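Local atomic coordinates of putative metal binding protein (Coccidioides immitis, PDB entry 3CVG), a protein that probably captures a metal ion or another small ligand between two lobes, as periplasmic binding proteins do. Residues S97-A102 with P236-V241; D105-I110 with Y200-Y205; R146-Y151 with H181-F186. One frame throughout, in Å; residues are numbered along the deposited sequence.

Strand 100-111 ties the model together. Its start pairs with 236-241 in contact 1, and its later part pairs with 200-205 in contact 2, their centres about 23 Å apart. Contact 3, centred about 13 Å from contact 2, extends the sheet from there: L148 N probably bonds to Y200 O at 2.9 Å, and L148 O to T201 OG1 at 2.8 Å. Contacts 1 and 3 lie on opposite sides of the chain's centre, about 29 Å apart between centres. The bound calcium ion is about 3 Å from the R150 side chain of contact 3, about 5 Å from that of F107 in contact 2 and about 11 Å from that of A237 in contact 1.

Contact 1: residues S97-A102 with P236-V241; sequences SPSYYA and PAHLLV
Y101 lays its ring on the imidazole of H238 in an offset stack, the centroids 4.4 Å apart and the planes inclined by 28°. The overlap is partial: CE1 of the histidine sits over the middle of the phenol, whereas Y101 CD1 reaches only toward the rim of the imidazole. The tyrosine then runs on past the histidine, and its far end meets the next bump on the other strand, with P236 CB 3.2 Å from Y101 OH. Two residues back, S99 OG comes obliquely to the imidazole and stops 3.3 Å from H238 CD2. The H238 ring fills the notch between S99 OG and the Y101 ring, and L240 CD2 meets S99 CB at 4.0 Å.

Y100 and L239 point to the other face of this antiparallel pairing. They form a hydrogen-bonded pair, with L239 N giving a 2.7 Å bond to Y100 O and Y100 N returning one to L239 O; A102 N to A237 O is the next bond along. The pairing joins strand 234-241 to strand 100-111, which runs on into contact 2, consistent with a strand shared by the two lobes of a periplasmic binding protein. Beyond the bonded pair, the Y100 ring presents its edge to V241, whose CG2 touches Y100 CE2 at 3.5 Å. With CG turned away from its own carbonyl carbon (chi1 -58°), the phenol lies back along the incoming chain, where P98 O sits over one face. Behind it the CB atoms of Y100 and L239 meet at 4.1 Å. A255 of helix 248-259 packs on Y100, L239 and V241 together, and K252 of that helix bonds to Y100 OH. On the histidine side, helix 83-91 brings E86 against H238 and L240.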
loop_
_atom_site.group_PDB
_atom_site.type_symbol
_atom_site.label_atom_id
_atom_site.label_comp_id
_atom_site.label_asym_id
_atom_site.label_seq_id
_atom_site.Cartn_x
_atom_site.Cartn_y
_atom_site.Cartn_z
ATOM N N SER A 97 15.796 15.434 5.195
ATOM C CA SER A 97 14.781 16.246 4.544
ATOM C C SER A 97 15.325 16.478 3.139
ATOM O O SER A 97 16.508 16.754 2.969
ATOM C CB SER A 97 14.616 17.582 5.265
ATOM O OG SER A 97 13.603 18.371 4.664
ATOM N N PRO A 98 14.475 16.362 2.110
ATOM C CA PRO A 98 13.050 16.029 2.169
ATOM C C PRO A 98 12.824 14.564 1.828
ATOM O O PRO A 98 13.779 13.817 1.579
ATOM C CB PRO A 98 12.462 16.934 1.105
ATOM C CG PRO A 98 13.493 16.793 0.009
ATOM C CD PRO A 98 14.826 16.882 0.773
ATOM N N SER A 99 11.557 14.158 1.825
ATOM C CA SER A 99 11.200 12.791 1.469
ATOM C C SER A 99 11.161 12.804 -0.052
ATOM O O SER A 99 11.162 13.880 -0.656
ATOM C CB SER A 99 9.818 12.428 2.011
ATOM O OG SER A 99 8.802 13.157 1.352
ATOM N N TYR A 100 11.124 11.626 -0.666
ATOM C CA TYR A 100 11.096 11.522 -2.124
ATOM C C TYR A 100 9.856 10.760 -2.592
ATOM O O TYR A 100 9.660 9.604 -2.215
ATOM C CB TYR A 100 12.351 10.798 -2.617
ATOM C CG TYR A 100 13.646 11.465 -2.206
ATOM C CD1 TYR A 100 14.162 12.539 -2.931
ATOM C CD2 TYR A 100 14.341 11.039 -1.078
ATOM C CE1 TYR A 100 15.341 13.173 -2.539
ATOM C CE2 TYR A 100 15.517 11.666 -0.675
ATOM C CZ TYR A 100 16.010 12.731 -1.411
ATOM O OH TYR A 100 17.167 13.360 -1.017
ATOM N N TYR A 101 9.022 11.408 -3.403
ATOM C CA TYR A 101 7.815 10.767 -3.921
ATOM C C TYR A 101 8.299 9.698 -4.897
ATOM O O TYR A 101 8.896 10.023 -5.919
ATOM C CB TYR A 101 6.939 11.787 -4.661
ATOM C CG TYR A 101 5.446 11.500 -4.614
ATOM C CD1 TYR A 101 4.953 10.191 -4.698
ATOM C CD2 TYR A 101 4.522 12.543 -4.515
ATOM C CE1 TYR A 101 3.572 9.933 -4.676
ATOM C CE2 TYR A 101 3.148 12.296 -4.498
ATOM C CZ TYR A 101 2.679 10.990 -4.579
ATOM O OH TYR A 101 1.317 10.744 -4.544
ATOM N N ALA A 102 8.036 8.431 -4.584
ATOM C CA ALA A 102 8.489 7.310 -5.416
ATOM C C ALA A 102 7.486 6.804 -6.453
ATOM O O ALA A 102 7.811 6.682 -7.636
ATOM C CB ALA A 102 8.918 6.153 -4.519
ATOM N N PRO A 236 -0.014 6.838 -1.871
ATOM C CA PRO A 236 1.319 7.333 -2.224
ATOM C C PRO A 236 2.453 6.669 -1.460
ATOM O O PRO A 236 2.341 6.381 -0.266
ATOM C CB PRO A 236 1.214 8.830 -1.933
ATOM C CG PRO A 236 0.272 8.869 -0.763
ATOM C CD PRO A 236 -0.798 7.872 -1.175
ATOM N N ALA A 237 3.553 6.436 -2.167
ATOM C CA ALA A 237 4.735 5.820 -1.588
ATOM C C ALA A 237 5.886 6.807 -1.680
ATOM O O ALA A 237 6.126 7.384 -2.742
ATOM C CB ALA A 237 5.084 4.537 -2.344
ATOM N N HIS A 238 6.572 7.018 -0.560
ATOM C CA HIS A 238 7.706 7.930 -0.498
ATOM C C HIS A 238 8.937 7.192 0.017
ATOM O O HIS A 238 8.822 6.204 0.755
ATOM C CB HIS A 238 7.428 9.109 0.448
ATOM C CG HIS A 238 6.545 10.167 -0.129
ATOM N ND1 HIS A 238 5.177 10.021 -0.238
ATOM C CD2 HIS A 238 6.832 11.397 -0.620
ATOM C CE1 HIS A 238 4.662 11.117 -0.770
ATOM N NE2 HIS A 238 5.646 11.965 -1.012
ATOM N N LEU A 239 10.118 7.670 -0.376
ATOM C CA LEU A 239 11.365 7.077 0.085
ATOM C C LEU A 239 11.937 7.977 1.172
ATOM O O LEU A 239 11.885 9.204 1.061
ATOM C CB LEU A 239 12.387 6.971 -1.047
ATOM C CG LEU A 239 13.729 6.378 -0.607
ATOM C CD1 LEU A 239 13.575 4.882 -0.416
ATOM C CD2 LEU A 239 14.799 6.654 -1.647
ATOM N N LEU A 240 12.470 7.366 2.224
ATOM C CA LEU A 240 13.067 8.123 3.316
ATOM C C LEU A 240 14.544 7.781 3.405
ATOM O O LEU A 240 14.915 6.610 3.393
ATOM C CB LEU A 240 12.390 7.786 4.648
ATOM C CG LEU A 240 10.932 8.217 4.849
ATOM C CD1 LEU A 240 10.426 7.711 6.197
ATOM C CD2 LEU A 240 10.829 9.736 4.775
ATOM N N VAL A 241 15.383 8.808 3.463
ATOM C CA VAL A 241 16.819 8.611 3.584
ATOM C C VAL A 241 17.170 8.781 5.056
ATOM O O VAL A 241 16.949 9.844 5.638
ATOM C CB VAL A 241 17.603 9.639 2.738
ATOM C CG1 VAL A 241 19.091 9.563 3.057
ATOM C CG2 VAL A 241 17.368 9.367 1.257
#

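Contact 2: residues D105-I110 with Y200-Y205; sequences DHFMLI and YTITDY
M108, present as selenomethionine, and T203 stand side by side and point the same way, with M108 CG 3.8 Å from T203 CG2. The M108 side chain starts from a strained first torsion, chi1 31°, well short of a staggered position. It then runs extended and bends at chi3 (-80°), which sets the selenium at the edge of the Y205 ring, 4.2 Å from CD1. Farther along the same face, I110 tucks CG1 into the space between its own N and carbonyl carbon (chi1 67°), where it meets T201 CG2 at 3.7 Å. The methyl is the branch T201 spends on this contact; its OG1 goes to L148 O instead.

On the other face I202 crosses L109 and F107 at about right angles, using both branches: CD1 packs on L109 CB at 3.7 Å, and CG2 approaches F107 CD1. The F107 ring turns its edge to T203 O, which lies in the ring plane. At the end of the pairing D105 and D204 bring OD2 atoms to 4.5 Å of each other, a proximity that is probably unfavourable, though the N235 bond to D105 OD2 and the T207 bond to D204 OD1 may offset part of the charge. A water donates a 2.8 Å bond to D105 OD1; its approach to D204 OD2 is too short to trust in detail.

Five backbone bonds hold the strands together, ending with Y205 N to H106 O at 3.0 Å. D204 is also the N-cap of the helix that follows, so the pairing passes straight into helix 205-208. An antiparallel strand pair covered by helices 125-138 and 155-166 on its L109 and I202 side fits the alpha/beta lobe of a periplasmic binding protein.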
loop_
_atom_site.group_PDB
_atom_site.type_symbol
_atom_site.label_atom_id
_atom_site.label_comp_id
_atom_site.label_asym_id
_atom_site.label_seq_id
_atom_site.Cartn_x
_atom_site.Cartn_y
_atom_site.Cartn_z
ATOM N N ASP A 105 0.331 3.985 -5.559
ATOM C CA ASP A 105 -0.397 2.725 -5.508
ATOM C C ASP A 105 -1.867 3.107 -5.351
ATOM O O ASP A 105 -2.184 4.280 -5.141
ATOM C CB ASP A 105 0.097 1.888 -4.323
ATOM C CG ASP A 105 -0.624 0.550 -4.203
ATOM O OD1 ASP A 105 -1.117 0.032 -5.228
ATOM O OD2 ASP A 105 -0.678 0.009 -3.078
ATOM N N HIS A 106 -2.770 2.140 -5.457
ATOM C CA HIS A 106 -4.186 2.459 -5.345
ATOM C C HIS A 106 -4.977 1.428 -4.545
ATOM O O HIS A 106 -4.769 0.224 -4.687
ATOM C CB HIS A 106 -4.803 2.603 -6.741
ATOM C CG HIS A 106 -4.020 3.496 -7.658
ATOM N ND1 HIS A 106 -2.937 3.051 -8.386
ATOM C CD2 HIS A 106 -4.120 4.826 -7.907
ATOM C CE1 HIS A 106 -2.404 4.064 -9.044
ATOM N NE2 HIS A 106 -3.101 5.153 -8.769
ATOM N N PHE A 107 -5.869 1.917 -3.689
ATOM C CA PHE A 107 -6.729 1.048 -2.888
ATOM C C PHE A 107 -8.037 0.895 -3.675
ATOM O O PHE A 107 -8.314 1.675 -4.592
ATOM C CB PHE A 107 -7.050 1.701 -1.531
ATOM C CG PHE A 107 -5.897 1.705 -0.550
ATOM C CD1 PHE A 107 -5.441 0.521 0.019
ATOM C CD2 PHE A 107 -5.297 2.907 -0.166
ATOM C CE1 PHE A 107 -4.405 0.528 0.964
ATOM C CE2 PHE A 107 -4.262 2.926 0.774
ATOM C CZ PHE A 107 -3.816 1.731 1.341
HETATM N N MSE A 108 -8.832 -0.112 -3.330
HETATM C CA MSE A 108 -10.126 -0.299 -3.972
HETATM C C MSE A 108 -11.128 -0.929 -3.011
HETATM O O MSE A 108 -10.753 -1.705 -2.122
HETATM C CB MSE A 108 -10.021 -1.147 -5.258
HETATM C CG MSE A 108 -8.927 -2.215 -5.304
HETATM SE SE MSE A 108 -8.780 -3.051 -7.101
HETATM C CE MSE A 108 -10.258 -4.290 -7.007
ATOM N N LEU A 109 -12.393 -0.548 -3.162
ATOM C CA LEU A 109 -13.465 -1.113 -2.349
ATOM C C LEU A 109 -14.140 -2.127 -3.256
ATOM O O LEU A 109 -14.606 -1.781 -4.345
ATOM C CB LEU A 109 -14.478 -0.047 -1.941
ATOM C CG LEU A 109 -15.693 -0.587 -1.185
ATOM C CD1 LEU A 109 -15.251 -1.177 0.165
ATOM C CD2 LEU A 109 -16.708 0.530 -0.992
ATOM N N ILE A 110 -14.158 -3.381 -2.831
ATOM C CA ILE A 110 -14.782 -4.423 -3.628
ATOM C C ILE A 110 -15.846 -5.115 -2.775
ATOM O O ILE A 110 -15.815 -5.036 -1.546
ATOM C CB ILE A 110 -13.721 -5.432 -4.130
ATOM C CG1 ILE A 110 -13.128 -6.224 -2.959
ATOM C CG2 ILE A 110 -12.592 -4.686 -4.841
ATOM C CD1 ILE A 110 -13.904 -7.486 -2.616
ATOM N N TYR A 200 -17.732 -7.075 1.750
ATOM C CA TYR A 200 -17.076 -5.936 1.137
ATOM C C TYR A 200 -15.746 -5.802 1.866
ATOM O O TYR A 200 -15.613 -6.251 3.011
ATOM C CB TYR A 200 -17.879 -4.657 1.358
ATOM C CG TYR A 200 -19.216 -4.621 0.652
ATOM C CD1 TYR A 200 -19.386 -3.897 -0.530
ATOM C CD2 TYR A 200 -20.324 -5.276 1.190
ATOM C CE1 TYR A 200 -20.634 -3.822 -1.160
ATOM C CE2 TYR A 200 -21.575 -5.205 0.572
ATOM C CZ TYR A 200 -21.725 -4.475 -0.604
ATOM O OH TYR A 200 -22.968 -4.392 -1.200
ATOM N N THR A 201 -14.761 -5.210 1.203
ATOM C CA THR A 201 -13.473 -5.004 1.834
ATOM C C THR A 201 -12.633 -4.019 1.040
ATOM O O THR A 201 -12.834 -3.844 -0.163
ATOM C CB THR A 201 -12.672 -6.321 1.949
ATOM O OG1 THR A 201 -11.559 -6.118 2.820
ATOM C CG2 THR A 201 -12.140 -6.759 0.576
ATOM N N ILE A 202 -11.712 -3.357 1.730
ATOM C CA ILE A 202 -10.794 -2.444 1.069
ATOM C C ILE A 202 -9.577 -3.320 0.834
ATOM O O ILE A 202 -9.131 -4.026 1.742
ATOM C CB ILE A 202 -10.420 -1.246 1.966
ATOM C CG1 ILE A 202 -11.596 -0.261 2.029
ATOM C CG2 ILE A 202 -9.161 -0.570 1.446
ATOM C CD1 ILE A 202 -11.906 0.454 0.716
ATOM N N THR A 203 -9.081 -3.304 -0.398
ATOM C CA THR A 203 -7.920 -4.088 -0.789
ATOM C C THR A 203 -7.084 -3.180 -1.700
ATOM O O THR A 203 -7.376 -1.988 -1.822
ATOM C CB THR A 203 -8.358 -5.389 -1.545
ATOM O OG1 THR A 203 -7.211 -6.189 -1.854
ATOM C CG2 THR A 203 -9.089 -5.049 -2.840
ATOM N N ASP A 204 -6.047 -3.718 -2.327
ATOM C CA ASP A 204 -5.240 -2.881 -3.209
ATOM C C ASP A 204 -5.162 -3.488 -4.601
ATOM O O ASP A 204 -5.383 -4.689 -4.778
ATOM C CB ASP A 204 -3.833 -2.671 -2.635
ATOM C CG ASP A 204 -3.074 -3.964 -2.461
ATOM O OD1 ASP A 204 -3.332 -4.695 -1.480
ATOM O OD2 ASP A 204 -2.217 -4.261 -3.312
ATOM N N TYR A 205 -4.844 -2.652 -5.584
ATOM C CA TYR A 205 -4.765 -3.092 -6.968
ATOM C C TYR A 205 -3.874 -4.307 -7.197
ATOM O O TYR A 205 -4.275 -5.241 -7.891
ATOM C CB TYR A 205 -4.294 -1.936 -7.860
ATOM C CG TYR A 205 -4.457 -2.203 -9.345
ATOM C CD1 TYR A 205 -5.649 -2.723 -9.854
ATOM C CD2 TYR A 205 -3.429 -1.903 -10.245
ATOM C CE1 TYR A 205 -5.815 -2.938 -11.224
ATOM C CE2 TYR A 205 -3.585 -2.107 -11.614
ATOM C CZ TYR A 205 -4.774 -2.627 -12.096
ATOM O OH TYR A 205 -4.923 -2.849 -13.440
HETATM O O HOH W 1 -1.000 -2.761 -4.769
#

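Contact 3: residues R146-Y151 with H181-F186; sequences RFLSRY and HQYITF
R146 swings its guanidinium against the flank of H181, NH2 lying 3.5 Å from H181 CB. The approach is oblique, with the guanidinium and imidazole planes 41° apart. E199 links the two residues, forming a salt bridge with R146 NE and accepting a hydrogen bond from the histidine at ND1. Next, F147 O receives H181 N, the first bond of the parallel pairing. L148 then points the same way as H181 and lies beside it, while its branch point CG packs on Y183 CB at 3.8 Å.

S149 takes the middle of the register with both backbone groups: its N donates to H181 O at 2.7 Å, almost straight, and its O accepts from Y183 N at 3.0 Å. Its OG turns to E160 and the hydroxyl of Y180. At R150 the side chain takes over from the backbone. A bend at chi3 (53°) brings NE round to T185 O, a 3.2 Å bond with the oxygen 22° out of the guanidinium plane. F186 C lies over one face of the same group, and NH2 forms a salt bridge with D152. The calcium ion lies close to this side chain.

Y151 finishes the walk as a platform for Q182. The amide stacks nearly flat on the ring, CD 3.3 Å above its plane and toward the rim, and Q182 CG adds a CH-pi contact 3.9 Å from the Y151 ring centroid. The amide nitrogen also bonds to Y176.

Parallel strands 147-149 and 180-182 are joined through helix 155-166 in a beta-alpha-beta unit, consistent with the alpha/beta lobe of a periplasmic binding protein. That helix packs on F147, S149 and R150; helix 187-196 lies against R150, Y183 and T185; and strand 200-204 pairs with 147-149.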
loop_
_atom_site.group_PDB
_atom_site.type_symbol
_atom_site.label_atom_id
_atom_site.label_comp_id
_atom_site.label_asym_id
_atom_site.label_seq_id
_atom_site.Cartn_x
_atom_site.Cartn_y
_atom_site.Cartn_z
ATOM N N ARG A 146 -21.506 -7.310 5.360
ATOM C CA ARG A 146 -20.373 -7.466 6.270
ATOM C C ARG A 146 -19.128 -6.837 5.623
ATOM O O ARG A 146 -19.016 -6.786 4.395
ATOM C CB ARG A 146 -20.139 -8.952 6.589
ATOM C CG ARG A 146 -21.274 -9.583 7.429
ATOM C CD ARG A 146 -21.113 -11.089 7.563
ATOM N NE ARG A 146 -19.843 -11.463 8.186
ATOM C CZ ARG A 146 -19.579 -11.337 9.483
ATOM N NH1 ARG A 146 -20.498 -10.844 10.308
ATOM N NH2 ARG A 146 -18.404 -11.720 9.958
ATOM N N PHE A 147 -18.215 -6.334 6.451
ATOM C CA PHE A 147 -16.990 -5.698 5.965
ATOM C C PHE A 147 -15.774 -6.392 6.568
ATOM O O PHE A 147 -15.672 -6.492 7.795
ATOM C CB PHE A 147 -16.967 -4.220 6.370
ATOM C CG PHE A 147 -15.755 -3.490 5.890
ATOM C CD1 PHE A 147 -15.737 -2.906 4.629
ATOM C CD2 PHE A 147 -14.608 -3.430 6.675
ATOM C CE1 PHE A 147 -14.596 -2.270 4.159
ATOM C CE2 PHE A 147 -13.461 -2.792 6.204
ATOM C CZ PHE A 147 -13.465 -2.215 4.946
ATOM N N LEU A 148 -14.855 -6.847 5.715
ATOM C CA LEU A 148 -13.653 -7.543 6.181
ATOM C C LEU A 148 -12.462 -6.619 6.429
ATOM O O LEU A 148 -11.994 -5.911 5.529
ATOM C CB LEU A 148 -13.241 -8.647 5.190
ATOM C CG LEU A 148 -12.191 -9.679 5.651
ATOM C CD1 LEU A 148 -12.397 -10.972 4.881
ATOM C CD2 LEU A 148 -10.749 -9.169 5.457
ATOM N N SER A 149 -11.976 -6.639 7.661
ATOM C CA SER A 149 -10.831 -5.834 8.061
ATOM C C SER A 149 -9.657 -6.743 8.419
ATOM O O SER A 149 -9.812 -7.714 9.165
ATOM C CB SER A 149 -11.196 -4.951 9.262
ATOM O OG SER A 149 -10.041 -4.402 9.882
ATOM N N ARG A 150 -8.483 -6.438 7.878
ATOM C CA ARG A 150 -7.295 -7.221 8.193
ATOM C C ARG A 150 -6.862 -6.977 9.647
ATOM O O ARG A 150 -6.094 -7.764 10.208
ATOM C CB ARG A 150 -6.177 -6.902 7.204
ATOM C CG ARG A 150 -6.405 -7.581 5.846
ATOM C CD ARG A 150 -5.421 -7.096 4.795
ATOM N NE ARG A 150 -4.043 -7.223 5.252
ATOM C CZ ARG A 150 -3.046 -6.462 4.818
ATOM N NH1 ARG A 150 -3.275 -5.522 3.910
ATOM N NH2 ARG A 150 -1.823 -6.629 5.307
ATOM N N TYR A 151 -7.348 -5.881 10.237
ATOM C CA TYR A 151 -7.107 -5.554 11.657
ATOM C C TYR A 151 -5.675 -5.875 12.078
ATOM O O TYR A 151 -5.446 -6.514 13.116
ATOM C CB TYR A 151 -8.095 -6.384 12.506
ATOM C CG TYR A 151 -8.628 -5.698 13.752
ATOM C CD1 TYR A 151 -9.419 -4.560 13.656
ATOM C CD2 TYR A 151 -8.351 -6.201 15.025
ATOM C CE1 TYR A 151 -9.920 -3.932 14.788
ATOM C CE2 TYR A 151 -8.853 -5.587 16.161
ATOM C CZ TYR A 151 -9.636 -4.456 16.037
ATOM O OH TYR A 151 -10.166 -3.867 17.158
ATOM N N HIS A 181 -15.891 -7.612 10.326
ATOM C CA HIS A 181 -15.184 -8.882 10.343
ATOM C C HIS A 181 -13.663 -8.825 10.334
ATOM O O HIS A 181 -13.042 -8.396 9.356
ATOM C CB HIS A 181 -15.672 -9.721 9.154
ATOM C CG HIS A 181 -15.027 -11.072 9.053
ATOM N ND1 HIS A 181 -14.939 -11.761 7.860
ATOM C CD2 HIS A 181 -14.438 -11.853 9.983
ATOM C CE1 HIS A 181 -14.314 -12.909 8.066
ATOM N NE2 HIS A 181 -14.000 -12.989 9.346
ATOM N N GLN A 182 -13.082 -9.285 11.437
ATOM C CA GLN A 182 -11.642 -9.329 11.611
ATOM C C GLN A 182 -11.091 -10.626 11.049
ATOM O O GLN A 182 -11.347 -11.700 11.592
ATOM C CB GLN A 182 -11.282 -9.240 13.100
ATOM C CG GLN A 182 -11.572 -7.890 13.745
ATOM C CD GLN A 182 -11.237 -7.876 15.234
ATOM O OE1 GLN A 182 -10.344 -8.593 15.697
ATOM N NE2 GLN A 182 -11.937 -7.041 15.983
ATOM N N TYR A 183 -10.335 -10.528 9.963
ATOM C CA TYR A 183 -9.717 -11.704 9.350
ATOM C C TYR A 183 -8.253 -11.282 9.210
ATOM O O TYR A 183 -7.862 -10.649 8.224
ATOM C CB TYR A 183 -10.344 -11.972 7.984
ATOM C CG TYR A 183 -9.872 -13.254 7.340
ATOM C CD1 TYR A 183 -10.318 -14.503 7.797
ATOM C CD2 TYR A 183 -8.958 -13.228 6.287
ATOM C CE1 TYR A 183 -9.856 -15.697 7.210
ATOM C CE2 TYR A 183 -8.493 -14.412 5.698
ATOM C CZ TYR A 183 -8.945 -15.637 6.164
ATOM O OH TYR A 183 -8.485 -16.797 5.576
ATOM N N ILE A 184 -7.460 -11.632 10.217
ATOM C CA ILE A 184 -6.067 -11.224 10.294
ATOM C C ILE A 184 -5.087 -12.068 9.505
ATOM O O ILE A 184 -4.547 -13.056 10.010
ATOM C CB ILE A 184 -5.643 -11.157 11.777
ATOM C CG1 ILE A 184 -6.741 -10.436 12.576
ATOM C CG2 ILE A 184 -4.314 -10.422 11.911
ATOM C CD1 ILE A 184 -6.611 -10.547 14.091
ATOM N N THR A 185 -4.849 -11.655 8.265
ATOM C CA THR A 185 -3.936 -12.360 7.366
ATOM C C THR A 185 -3.300 -11.378 6.381
ATOM O O THR A 185 -3.581 -10.181 6.423
ATOM C CB THR A 185 -4.684 -13.408 6.522
ATOM O OG1 THR A 185 -5.652 -12.736 5.704
ATOM C CG2 THR A 185 -5.387 -14.427 7.409
ATOM N N PHE A 186 -2.466 -11.907 5.486
ATOM C CA PHE A 186 -1.809 -11.103 4.452
ATOM C C PHE A 186 -2.862 -10.725 3.412
ATOM O O PHE A 186 -3.941 -11.315 3.384
ATOM C CB PHE A 186 -0.704 -11.912 3.762
ATOM C CG PHE A 186 0.223 -12.608 4.710
ATOM C CD1 PHE A 186 0.919 -11.894 5.681
ATOM C CD2 PHE A 186 0.413 -13.987 4.618
ATOM C CE1 PHE A 186 1.799 -12.544 6.552
ATOM C CE2 PHE A 186 1.289 -14.651 5.481
ATOM C CZ PHE A 186 1.983 -13.927 6.451
#